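Local coordinates for protein probable TonB-dependent siderophore receptor PirA (Acinetobacter baumannii, PDB 5FR8) that probably imports iron across the outer membrane by binding ferric siderophores, and may bind ferric enterobactin with micromolar affinity, at residues Asp278-Leu284 / Lys335-Leu339; Leu347-Asn353 / Thr372-Arg378; Ser410-Tyr416 / Leu433-Ser439. All blocks are in the same frame, centred on the assembly; numbering follows the deposited sequence.

Contact 1: Asp278-Leu284 / Lys335-Leu339; sequences DAILSQL and KINNL
D278 turns its carboxylate away from its own N, with CG opposite that atom (chi1 180°), and K335 comes to meet it on a chain that is stretched through CG and CD and then bends at chi3 (127°). The two side chains approach from opposite directions, and NZ of K335 lies 2.7 Å from OD1 of D278, a salt bridge in which the ammonium donates a hydrogen bond to OD1. The ammonium stands 41° out of the carboxylate plane. The other oxygen, OD2, is occupied within its own segment: the N of L281 donates to its anti lone pair at 3.1 Å, forming an Asx motif that helps fix the rotation of the carboxylate. D278 O is gripped twice by one residue, from the N of S282 and from its hydroxyl OG at 2.7 Å. In TonB-dependent receptors the long connections between barrel strands lie on the extracellular side; the two segments belong to two such connections, after strand 250-264 and after strand 308-323. Away from the charged pair the contact is mostly apolar: CG2 of I280 faces CD2 of L339 at 4.2 Å, while the outer end of the I280 chain lies against the carbonyl of N337. L339, with the largest share of buried surface, places CD2 3.7 Å from CD2 of L284, and the same methyl touches CB of Q283 at 3.8 Å, where the two side chains cross at about a right angle. L284 also meets I336 tip to tip, CD1 to CG2 at 3.7 Å. CD1 of L281 rests 3.9 Å from CG of K335. Y265 touches L281 and L284 from outside the two segments.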
loop_
_atom_site.group_PDB
_atom_site.type_symbol
_atom_site.label_atom_id
_atom_site.label_comp_id
_atom_site.label_asym_id
_atom_site.label_seq_id
_atom_site.Cartn_x
_atom_site.Cartn_y
_atom_site.Cartn_z
ATOM N N ASP A 278 7.699 -3.246 -30.573
ATOM C CA ASP A 278 7.638 -4.649 -30.173
ATOM C C ASP A 278 6.447 -5.336 -30.826
ATOM O O ASP A 278 5.291 -4.946 -30.595
ATOM C CB ASP A 278 7.512 -4.802 -28.662
ATOM C CG ASP A 278 7.444 -6.260 -28.238
ATOM O OD1 ASP A 278 8.497 -6.925 -28.320
ATOM O OD2 ASP A 278 6.354 -6.747 -27.847
ATOM N N ALA A 279 6.739 -6.371 -31.611
ATOM C CA ALA A 279 5.710 -7.140 -32.327
ATOM C C ALA A 279 4.357 -7.244 -31.609
ATOM O O ALA A 279 3.315 -6.986 -32.217
ATOM C CB ALA A 279 6.226 -8.535 -32.638
ATOM N N ILE A 280 4.371 -7.614 -30.330
ATOM C CA ILE A 280 3.126 -7.840 -29.580
ATOM C C ILE A 280 2.615 -6.584 -28.855
ATOM O O ILE A 280 1.575 -6.047 -29.205
ATOM C CB ILE A 280 3.278 -9.022 -28.584
ATOM C CG1 ILE A 280 3.149 -10.360 -29.332
ATOM C CG2 ILE A 280 2.222 -8.969 -27.499
ATOM C CD1 ILE A 280 3.865 -11.527 -28.677
ATOM N N LEU A 281 3.338 -6.117 -27.849
ATOM C CA LEU A 281 2.905 -4.954 -27.067
ATOM C C LEU A 281 2.225 -3.873 -27.906
ATOM O O LEU A 281 1.216 -3.303 -27.486
ATOM C CB LEU A 281 4.103 -4.326 -26.335
ATOM C CG LEU A 281 4.442 -4.882 -24.956
ATOM C CD1 LEU A 281 4.611 -6.388 -24.987
ATOM C CD2 LEU A 281 5.706 -4.224 -24.452
ATOM N N SER A 282 2.798 -3.578 -29.078
ATOM C CA SER A 282 2.326 -2.464 -29.915
ATOM C C SER A 282 0.829 -2.587 -30.271
ATOM O O SER A 282 0.138 -1.603 -30.556
ATOM C CB SER A 282 3.177 -2.370 -31.178
ATOM O OG SER A 282 3.295 -3.633 -31.786
ATOM N N GLN A 283 0.336 -3.812 -30.221
ATOM C CA GLN A 283 -1.055 -4.077 -30.466
ATOM C C GLN A 283 -1.921 -3.921 -29.218
ATOM O O GLN A 283 -3.080 -3.564 -29.322
ATOM C CB GLN A 283 -1.180 -5.479 -31.061
ATOM C CG GLN A 283 -0.360 -5.603 -32.346
ATOM C CD GLN A 283 -0.343 -6.989 -32.949
ATOM O OE1 GLN A 283 0.711 -7.452 -33.370
ATOM N NE2 GLN A 283 -1.495 -7.661 -32.996
ATOM N N LEU A 284 -1.362 -4.161 -28.042
ATOM C CA LEU A 284 -2.143 -4.103 -26.796
ATOM C C LEU A 284 -2.338 -2.694 -26.218
ATOM O O LEU A 284 -2.957 -2.538 -25.165
ATOM C CB LEU A 284 -1.475 -4.962 -25.715
ATOM C CG LEU A 284 -1.242 -6.413 -26.113
ATOM C CD1 LEU A 284 -0.319 -7.071 -25.090
ATOM C CD2 LEU A 284 -2.559 -7.166 -26.248
ATOM N N LYS A 335 7.507 -9.174 -19.473
ATOM C CA LYS A 335 6.956 -8.605 -20.709
ATOM C C LYS A 335 5.866 -9.555 -21.227
ATOM O O LYS A 335 5.927 -10.763 -20.999
ATOM C CB LYS A 335 8.083 -8.442 -21.717
ATOM C CG LYS A 335 7.738 -7.678 -22.979
ATOM C CD LYS A 335 8.864 -7.796 -23.979
ATOM C CE LYS A 335 8.361 -8.275 -25.312
ATOM N NZ LYS A 335 9.477 -8.427 -26.289
ATOM N N ILE A 336 4.869 -9.026 -21.918
ATOM C CA ILE A 336 3.746 -9.846 -22.346
ATOM C C ILE A 336 4.089 -10.735 -23.572
ATOM O O ILE A 336 4.556 -10.229 -24.592
ATOM C CB ILE A 336 2.517 -8.952 -22.608
ATOM C CG1 ILE A 336 2.011 -8.356 -21.277
ATOM C CG2 ILE A 336 1.418 -9.742 -23.286
ATOM C CD1 ILE A 336 0.930 -7.296 -21.437
ATOM N N ASN A 337 3.856 -12.053 -23.433
ATOM C CA ASN A 337 4.158 -13.083 -24.456
ATOM C C ASN A 337 3.144 -13.155 -25.542
ATOM O O ASN A 337 3.423 -13.674 -26.611
ATOM C CB ASN A 337 4.078 -14.487 -23.846
ATOM C CG ASN A 337 5.386 -14.967 -23.272
ATOM O OD1 ASN A 337 6.473 -14.601 -23.732
ATOM N ND2 ASN A 337 5.291 -15.808 -22.249
ATOM N N ASN A 338 1.927 -12.711 -25.249
ATOM C CA ASN A 338 0.771 -13.174 -26.006
ATOM C C ASN A 338 -0.431 -12.225 -25.986
ATOM O O ASN A 338 -0.746 -11.616 -24.967
ATOM C CB ASN A 338 0.347 -14.535 -25.459
ATOM C CG ASN A 338 -0.605 -15.252 -26.375
ATOM O OD1 ASN A 338 -1.235 -14.644 -27.235
ATOM N ND2 ASN A 338 -0.715 -16.555 -26.198
ATOM N N LEU A 339 -1.110 -12.122 -27.125
ATOM C CA LEU A 339 -2.261 -11.249 -27.238
ATOM C C LEU A 339 -3.497 -11.811 -26.542
ATOM O O LEU A 339 -4.406 -11.050 -26.255
ATOM C CB LEU A 339 -2.601 -11.010 -28.703
ATOM C CG LEU A 339 -1.545 -10.362 -29.587
ATOM C CD1 LEU A 339 -1.844 -10.698 -31.032
ATOM C CD2 LEU A 339 -1.502 -8.855 -29.396
#

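Contact 2: Leu347-Asn353 / Thr372-Arg378; sequences LETLRFN and TEWVEDR
The guanidinium of R351 carries V375 CG2 over one face, 3.7 Å above the plane and displaced toward the rim, and has the carboxylate of E373 at its edge. A bend at chi3 (-55°) in the R351 chain swings the group alongside V375, its partner in a non-hydrogen-bonded pair, and toward E373. There NH1 of R351 forms a salt bridge to OE2 of E373 at 2.7 Å, although the guanidinium and carboxylate planes are turned 57° apart. E373 is shared: its OE1 makes a second salt bridge to R434. On the other face of the sheet, F352 and W374 form a hydrogen-bonded pair. Their rings are near parallel, with 29° between the F352 ring and the five-membered ring of W374, but slid so far that they barely overlap; CD2 of F352 touches CD1 of W374 at 3.7 Å. The indole also has OE1 of E376 at its edge, in plane. Back on the R351 face, T349 and D377 lie side by side, and OG1 of T349 donates to OD1 of D377 at 2.6 Å, meeting it on the anti side and tilted from the carboxylate plane. N105 of the plug binds the same hydroxyl. Three hydrogen-bonded pairs, E348 with R378, L350 with E376 and F352 with W374, hold the backbones in regular antiparallel register. Side chains thus alternate between a largely polar face turned to the plug, with V375 among its members, and an outer face where F352, W374 and L350 sit beside the charged E348, E376 and R378, in the plugged beta-barrel of TonB-dependent receptors.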
loop_
_atom_site.group_PDB
_atom_site.type_symbol
_atom_site.label_atom_id
_atom_site.label_comp_id
_atom_site.label_asym_id
_atom_site.label_seq_id
_atom_site.Cartn_x
_atom_site.Cartn_y
_atom_site.Cartn_z
ATOM N N LEU A 347 -7.623 -15.731 -5.205
ATOM C CA LEU A 347 -7.239 -15.631 -3.791
ATOM C C LEU A 347 -8.433 -15.432 -2.874
ATOM O O LEU A 347 -9.145 -14.423 -2.941
ATOM C CB LEU A 347 -6.306 -14.466 -3.564
ATOM C CG LEU A 347 -5.823 -14.223 -2.120
ATOM C CD1 LEU A 347 -5.132 -15.441 -1.530
ATOM C CD2 LEU A 347 -4.893 -13.036 -2.112
ATOM N N GLU A 348 -8.640 -16.404 -2.005
ATOM C CA GLU A 348 -9.743 -16.365 -1.084
ATOM C C GLU A 348 -9.172 -16.203 0.298
ATOM O O GLU A 348 -8.208 -16.904 0.671
ATOM C CB GLU A 348 -10.545 -17.656 -1.108
ATOM C CG GLU A 348 -11.250 -17.930 -2.392
ATOM C CD GLU A 348 -11.971 -19.273 -2.371
ATOM O OE1 GLU A 348 -12.905 -19.436 -1.564
ATOM O OE2 GLU A 348 -11.591 -20.155 -3.170
ATOM N N THR A 349 -9.794 -15.303 1.053
ATOM C CA THR A 349 -9.468 -15.114 2.429
ATOM C C THR A 349 -10.739 -15.227 3.309
ATOM O O THR A 349 -11.768 -14.576 3.078
ATOM C CB THR A 349 -8.827 -13.747 2.621
ATOM O OG1 THR A 349 -7.622 -13.653 1.828
ATOM C CG2 THR A 349 -8.525 -13.510 4.089
ATOM N N LEU A 350 -10.646 -16.075 4.325
ATOM C CA LEU A 350 -11.668 -16.130 5.348
ATOM C C LEU A 350 -11.025 -15.623 6.627
ATOM O O LEU A 350 -9.897 -16.006 6.946
ATOM C CB LEU A 350 -12.203 -17.561 5.494
ATOM C CG LEU A 350 -13.267 -17.803 6.566
ATOM C CD1 LEU A 350 -14.529 -16.971 6.342
ATOM C CD2 LEU A 350 -13.610 -19.280 6.634
ATOM N N ARG A 351 -11.705 -14.737 7.341
ATOM C CA ARG A 351 -11.115 -14.180 8.550
ATOM C C ARG A 351 -12.140 -14.004 9.660
ATOM O O ARG A 351 -13.268 -13.561 9.424
ATOM C CB ARG A 351 -10.455 -12.841 8.251
ATOM C CG ARG A 351 -9.904 -12.132 9.488
ATOM C CD ARG A 351 -9.495 -10.706 9.174
ATOM N NE ARG A 351 -8.538 -10.706 8.065
ATOM C CZ ARG A 351 -7.218 -10.607 8.207
ATOM N NH1 ARG A 351 -6.675 -10.478 9.416
ATOM N NH2 ARG A 351 -6.442 -10.625 7.134
ATOM N N PHE A 352 -11.745 -14.340 10.876
ATOM C CA PHE A 352 -12.629 -14.165 12.008
ATOM C C PHE A 352 -11.936 -13.352 13.064
ATOM O O PHE A 352 -10.732 -13.489 13.276
ATOM C CB PHE A 352 -13.020 -15.516 12.625
ATOM C CG PHE A 352 -13.847 -16.384 11.724
ATOM C CD1 PHE A 352 -15.119 -15.991 11.334
ATOM C CD2 PHE A 352 -13.356 -17.604 11.281
ATOM C CE1 PHE A 352 -15.886 -16.802 10.513
ATOM C CE2 PHE A 352 -14.115 -18.411 10.463
ATOM C CZ PHE A 352 -15.381 -18.014 10.076
ATOM N N ASN A 353 -12.706 -12.529 13.759
ATOM C CA ASN A 353 -12.163 -11.759 14.846
ATOM C C ASN A 353 -13.154 -11.593 15.999
ATOM O O ASN A 353 -14.287 -11.151 15.807
ATOM C CB ASN A 353 -11.728 -10.405 14.317
ATOM C CG ASN A 353 -10.537 -9.867 15.066
ATOM O OD1 ASN A 353 -9.422 -9.841 14.519
ATOM N ND2 ASN A 353 -10.743 -9.467 16.346
ATOM N N THR A 372 -9.186 -12.292 19.903
ATOM C CA THR A 372 -8.765 -13.430 19.093
ATOM C C THR A 372 -8.928 -13.104 17.641
ATOM O O THR A 372 -9.851 -12.377 17.264
ATOM C CB THR A 372 -9.638 -14.668 19.337
ATOM O OG1 THR A 372 -9.490 -15.095 20.687
ATOM C CG2 THR A 372 -9.222 -15.814 18.413
ATOM N N GLU A 373 -8.047 -13.669 16.822
ATOM C CA GLU A 373 -8.104 -13.495 15.378
ATOM C C GLU A 373 -7.725 -14.806 14.680
ATOM O O GLU A 373 -6.791 -15.492 15.102
ATOM C CB GLU A 373 -7.159 -12.367 14.946
ATOM C CG GLU A 373 -7.336 -11.920 13.503
ATOM C CD GLU A 373 -6.484 -10.695 13.159
ATOM O OE1 GLU A 373 -6.315 -9.772 14.019
ATOM O OE2 GLU A 373 -5.985 -10.662 12.015
ATOM N N TRP A 374 -8.477 -15.156 13.637
ATOM C CA TRP A 374 -8.174 -16.312 12.802
ATOM C C TRP A 374 -8.288 -15.885 11.368
ATOM O O TRP A 374 -9.306 -15.288 10.978
ATOM C CB TRP A 374 -9.170 -17.460 13.017
ATOM C CG TRP A 374 -9.119 -18.502 11.925
ATOM C CD1 TRP A 374 -9.833 -18.514 10.751
ATOM C CD2 TRP A 374 -8.300 -19.675 11.902
ATOM N NE1 TRP A 374 -9.503 -19.629 10.002
ATOM C CE2 TRP A 374 -8.565 -20.354 10.686
ATOM C CE3 TRP A 374 -7.365 -20.225 12.796
ATOM C CZ2 TRP A 374 -7.926 -21.540 10.345
ATOM C CZ3 TRP A 374 -6.736 -21.418 12.460
ATOM C CH2 TRP A 374 -7.014 -22.058 11.250
ATOM N N VAL A 375 -7.261 -16.200 10.585
ATOM C CA VAL A 375 -7.312 -15.930 9.154
ATOM C C VAL A 375 -6.748 -17.095 8.334
ATOM O O VAL A 375 -5.653 -17.585 8.615
ATOM C CB VAL A 375 -6.588 -14.610 8.793
ATOM C CG1 VAL A 375 -5.109 -14.677 9.118
ATOM C CG2 VAL A 375 -6.757 -14.319 7.315
ATOM N N GLU A 376 -7.500 -17.531 7.324
ATOM C CA GLU A 376 -6.997 -18.510 6.379
ATOM C C GLU A 376 -7.041 -17.943 4.970
ATOM O O GLU A 376 -8.036 -17.332 4.562
ATOM C CB GLU A 376 -7.811 -19.782 6.457
ATOM C CG GLU A 376 -7.375 -20.897 5.512
ATOM C CD GLU A 376 -8.187 -22.178 5.724
ATOM O OE1 GLU A 376 -8.559 -22.441 6.892
ATOM O OE2 GLU A 376 -8.463 -22.921 4.740
ATOM N N ASP A 377 -5.955 -18.165 4.234
ATOM C CA ASP A 377 -5.872 -17.799 2.821
ATOM C C ASP A 377 -5.753 -19.040 1.917
ATOM O O ASP A 377 -4.937 -19.930 2.207
ATOM C CB ASP A 377 -4.646 -16.920 2.573
ATOM C CG ASP A 377 -4.787 -15.531 3.150
ATOM O OD1 ASP A 377 -5.901 -14.994 3.163
ATOM O OD2 ASP A 377 -3.772 -14.962 3.576
ATOM N N ARG A 378 -6.555 -19.098 0.836
ATOM C CA ARG A 378 -6.324 -20.093 -0.242
ATOM C C ARG A 378 -6.036 -19.417 -1.574
ATOM O O ARG A 378 -6.716 -18.480 -1.977
ATOM C CB ARG A 378 -7.494 -21.047 -0.392
ATOM C CG ARG A 378 -7.861 -21.740 0.901
ATOM C CD ARG A 378 -8.002 -23.230 0.679
ATOM N NE ARG A 378 -9.071 -23.769 1.497
ATOM C CZ ARG A 378 -10.359 -23.577 1.236
ATOM N NH1 ARG A 378 -10.732 -22.849 0.186
ATOM N NH2 ARG A 378 -11.276 -24.111 2.030
#

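Contact 3: Ser410-Tyr416 / Leu433-Ser439; sequences SRIASAY and LRFDDHS
S439 and R411 meet where the two strands of an antiparallel barrel hairpin, 407-422 and 427-438, part company. S439 follows the last strand residue, yet its N still donates to O of R411 at 2.7 Å, continuing the hydrogen-bonded ladder of A413 with D437 and A415 with F435. Over one face of the R411 guanidinium lies CB of S439, 3.7 Å above the plane and nearer the rim than the centre. The R411 chain runs straight to CD and then turns at the CG-CD bond (chi3 -53°), which lays its guanidinium over the serine, while its NH1 is paired with E409 in a salt bridge outside the segments. R411 also packs against W374 and E376 of the preceding strand. At the far end of the contact Y416 and R434 form a non-hydrogen-bonded antiparallel pair. The CG of Y416 sits between the backbone N and the carbonyl carbon (chi1 55°), and CB, rather than the ring, makes the closer apolar touch, 3.8 Å from CG of R434. From there R434 runs extended along the face shared with S414 and D436. Its NH1 makes a weak hydrogen bond to O of R145 in the plug, which places this face on the inside of the barrel. One carboxylate oxygen in that buried row has two donors: OD1 of D436 takes the NE of R434 on its syn lone pair at 2.7 Å, nearly in the guanidinium plane, and the hydroxyl OG of S414 on its anti side at 3.0 Å, 25° out of the carboxylate plane.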
loop_
_atom_site.group_PDB
_atom_site.type_symbol
_atom_site.label_atom_id
_atom_site.label_comp_id
_atom_site.label_asym_id
_atom_site.label_seq_id
_atom_site.Cartn_x
_atom_site.Cartn_y
_atom_site.Cartn_z
ATOM N N SER A 410 -2.396 -20.645 3.702
ATOM C CA SER A 410 -1.797 -19.890 4.824
ATOM C C SER A 410 -2.798 -19.748 5.959
ATOM O O SER A 410 -3.976 -19.472 5.728
ATOM C CB SER A 410 -1.382 -18.511 4.353
ATOM O OG SER A 410 -0.544 -17.914 5.278
ATOM N N ARG A 411 -2.344 -19.956 7.189
ATOM C CA ARG A 411 -3.215 -19.805 8.342
ATOM C C ARG A 411 -2.467 -19.077 9.455
ATOM O O ARG A 411 -1.311 -19.395 9.772
ATOM C CB ARG A 411 -3.721 -21.156 8.827
ATOM C CG ARG A 411 -4.724 -21.815 7.889
ATOM C CD ARG A 411 -5.178 -23.220 8.317
ATOM N NE ARG A 411 -4.082 -24.157 8.574
ATOM C CZ ARG A 411 -3.240 -24.642 7.656
ATOM N NH1 ARG A 411 -3.315 -24.279 6.364
ATOM N NH2 ARG A 411 -2.292 -25.495 8.045
ATOM N N ILE A 412 -3.131 -18.077 10.026
ATOM C CA ILE A 412 -2.606 -17.346 11.161
ATOM C C ILE A 412 -3.641 -17.362 12.244
ATOM O O ILE A 412 -4.774 -16.950 12.013
ATOM C CB ILE A 412 -2.316 -15.868 10.852
ATOM C CG1 ILE A 412 -1.261 -15.737 9.745
ATOM C CG2 ILE A 412 -1.820 -15.175 12.118
ATOM C CD1 ILE A 412 -0.881 -14.316 9.403
ATOM N N ALA A 413 -3.248 -17.850 13.413
ATOM C CA ALA A 413 -4.082 -17.774 14.576
ATOM C C ALA A 413 -3.414 -16.851 15.583
ATOM O O ALA A 413 -2.207 -16.965 15.833
ATOM C CB ALA A 413 -4.272 -19.146 15.165
ATOM N N SER A 414 -4.198 -15.930 16.146
ATOM C CA SER A 414 -3.655 -14.847 16.962
ATOM C C SER A 414 -4.514 -14.593 18.178
ATOM O O SER A 414 -5.719 -14.750 18.138
ATOM C CB SER A 414 -3.589 -13.555 16.139
ATOM O OG SER A 414 -3.086 -13.795 14.831
ATOM N N ALA A 415 -3.879 -14.186 19.264
ATOM C CA ALA A 415 -4.579 -13.644 20.436
ATOM C C ALA A 415 -3.760 -12.484 21.026
ATOM O O ALA A 415 -2.526 -12.437 20.882
ATOM C CB ALA A 415 -4.779 -14.716 21.489
ATOM N N TYR A 416 -4.439 -11.551 21.686
ATOM C CA TYR A 416 -3.756 -10.388 22.238
ATOM C C TYR A 416 -4.452 -9.851 23.482
ATOM O O TYR A 416 -5.645 -10.083 23.705
ATOM C CB TYR A 416 -3.648 -9.303 21.183
ATOM C CG TYR A 416 -4.974 -8.896 20.564
ATOM C CD1 TYR A 416 -5.524 -9.593 19.476
ATOM C CD2 TYR A 416 -5.660 -7.797 21.041
ATOM C CE1 TYR A 416 -6.721 -9.204 18.909
ATOM C CE2 TYR A 416 -6.858 -7.410 20.493
ATOM C CZ TYR A 416 -7.377 -8.112 19.425
ATOM O OH TYR A 416 -8.571 -7.702 18.893
ATOM N N LEU A 433 0.310 -6.872 24.296
ATOM C CA LEU A 433 1.085 -8.027 23.867
ATOM C C LEU A 433 0.269 -8.794 22.831
ATOM O O LEU A 433 -0.934 -9.004 22.997
ATOM C CB LEU A 433 1.401 -8.928 25.056
ATOM C CG LEU A 433 2.260 -10.166 24.790
ATOM C CD1 LEU A 433 3.582 -9.813 24.126
ATOM C CD2 LEU A 433 2.517 -10.895 26.092
ATOM N N ARG A 434 0.916 -9.185 21.745
ATOM C CA ARG A 434 0.235 -9.902 20.688
ATOM C C ARG A 434 0.996 -11.189 20.368
ATOM O O ARG A 434 2.209 -11.178 20.176
ATOM C CB ARG A 434 0.097 -9.043 19.432
ATOM C CG ARG A 434 -0.996 -9.537 18.502
ATOM C CD ARG A 434 -0.728 -9.210 17.046
ATOM N NE ARG A 434 -1.577 -9.994 16.151
ATOM C CZ ARG A 434 -2.726 -9.573 15.648
ATOM N NH1 ARG A 434 -3.192 -8.360 15.942
ATOM N NH2 ARG A 434 -3.411 -10.371 14.846
ATOM N N PHE A 435 0.265 -12.296 20.336
ATOM C CA PHE A 435 0.804 -13.590 19.966
ATOM C C PHE A 435 0.297 -13.949 18.598
ATOM O O PHE A 435 -0.900 -13.819 18.332
ATOM C CB PHE A 435 0.303 -14.636 20.951
ATOM C CG PHE A 435 0.709 -16.034 20.610
ATOM C CD1 PHE A 435 1.984 -16.484 20.907
ATOM C CD2 PHE A 435 -0.192 -16.904 20.016
ATOM C CE1 PHE A 435 2.358 -17.772 20.599
ATOM C CE2 PHE A 435 0.169 -18.200 19.718
ATOM C CZ PHE A 435 1.450 -18.632 20.011
ATOM N N ASP A 436 1.196 -14.401 17.733
ATOM C CA ASP A 436 0.824 -14.784 16.359
ATOM C C ASP A 436 1.419 -16.142 16.003
ATOM O O ASP A 436 2.590 -16.384 16.273
ATOM C CB ASP A 436 1.312 -13.745 15.351
ATOM C CG ASP A 436 0.666 -12.393 15.552
ATOM O OD1 ASP A 436 -0.506 -12.237 15.088
ATOM O OD2 ASP A 436 1.334 -11.510 16.182
ATOM N N ASP A 437 0.611 -17.026 15.423
ATOM C CA ASP A 437 1.087 -18.343 15.049
ATOM C C ASP A 437 0.681 -18.602 13.619
ATOM O O ASP A 437 -0.500 -18.723 13.314
ATOM C CB ASP A 437 0.503 -19.412 15.964
ATOM C CG ASP A 437 1.149 -20.789 15.775
ATOM O OD1 ASP A 437 2.267 -20.901 15.252
ATOM O OD2 ASP A 437 0.528 -21.782 16.187
ATOM N N HIS A 438 1.686 -18.684 12.757
ATOM C CA HIS A 438 1.496 -18.852 11.340
ATOM C C HIS A 438 1.825 -20.292 10.872
ATOM O O HIS A 438 2.779 -20.908 11.337
ATOM C CB HIS A 438 2.388 -17.838 10.654
ATOM C CG HIS A 438 2.467 -18.006 9.180
ATOM N ND1 HIS A 438 3.661 -17.990 8.502
ATOM C CD2 HIS A 438 1.499 -18.193 8.250
ATOM C CE1 HIS A 438 3.427 -18.156 7.210
ATOM N NE2 HIS A 438 2.123 -18.281 7.030
ATOM N N SER A 439 1.018 -20.839 9.967
ATOM C CA SER A 439 1.117 -22.258 9.608
ATOM C C SER A 439 2.478 -22.663 9.045
ATOM O O SER A 439 2.873 -23.808 9.200
ATOM C CB SER A 439 0.002 -22.661 8.624
ATOM O OG SER A 439 0.290 -22.286 7.276
#

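In the fold
Along the chain the three contacts follow in series; none nests in or crosses another. Contact 1 comes first and joins two long connections across 50 residues that include strands 290-305 and 308-323. Contact 2 closes the hairpin of strands 343-361 and 365-380 over 18 intervening residues, and contact 3 closes the next, 407-422 with 427-438, over 16. Contacts 2 and 3 are neighbours in the barrel wall, with centres about 11 Å apart: strands 365-380 and 407-422 pair directly, with D377 N 2.8 Å from S410 O, a probable hydrogen bond. Contact 1 stands apart, its centre about 37 Å from that of contact 2.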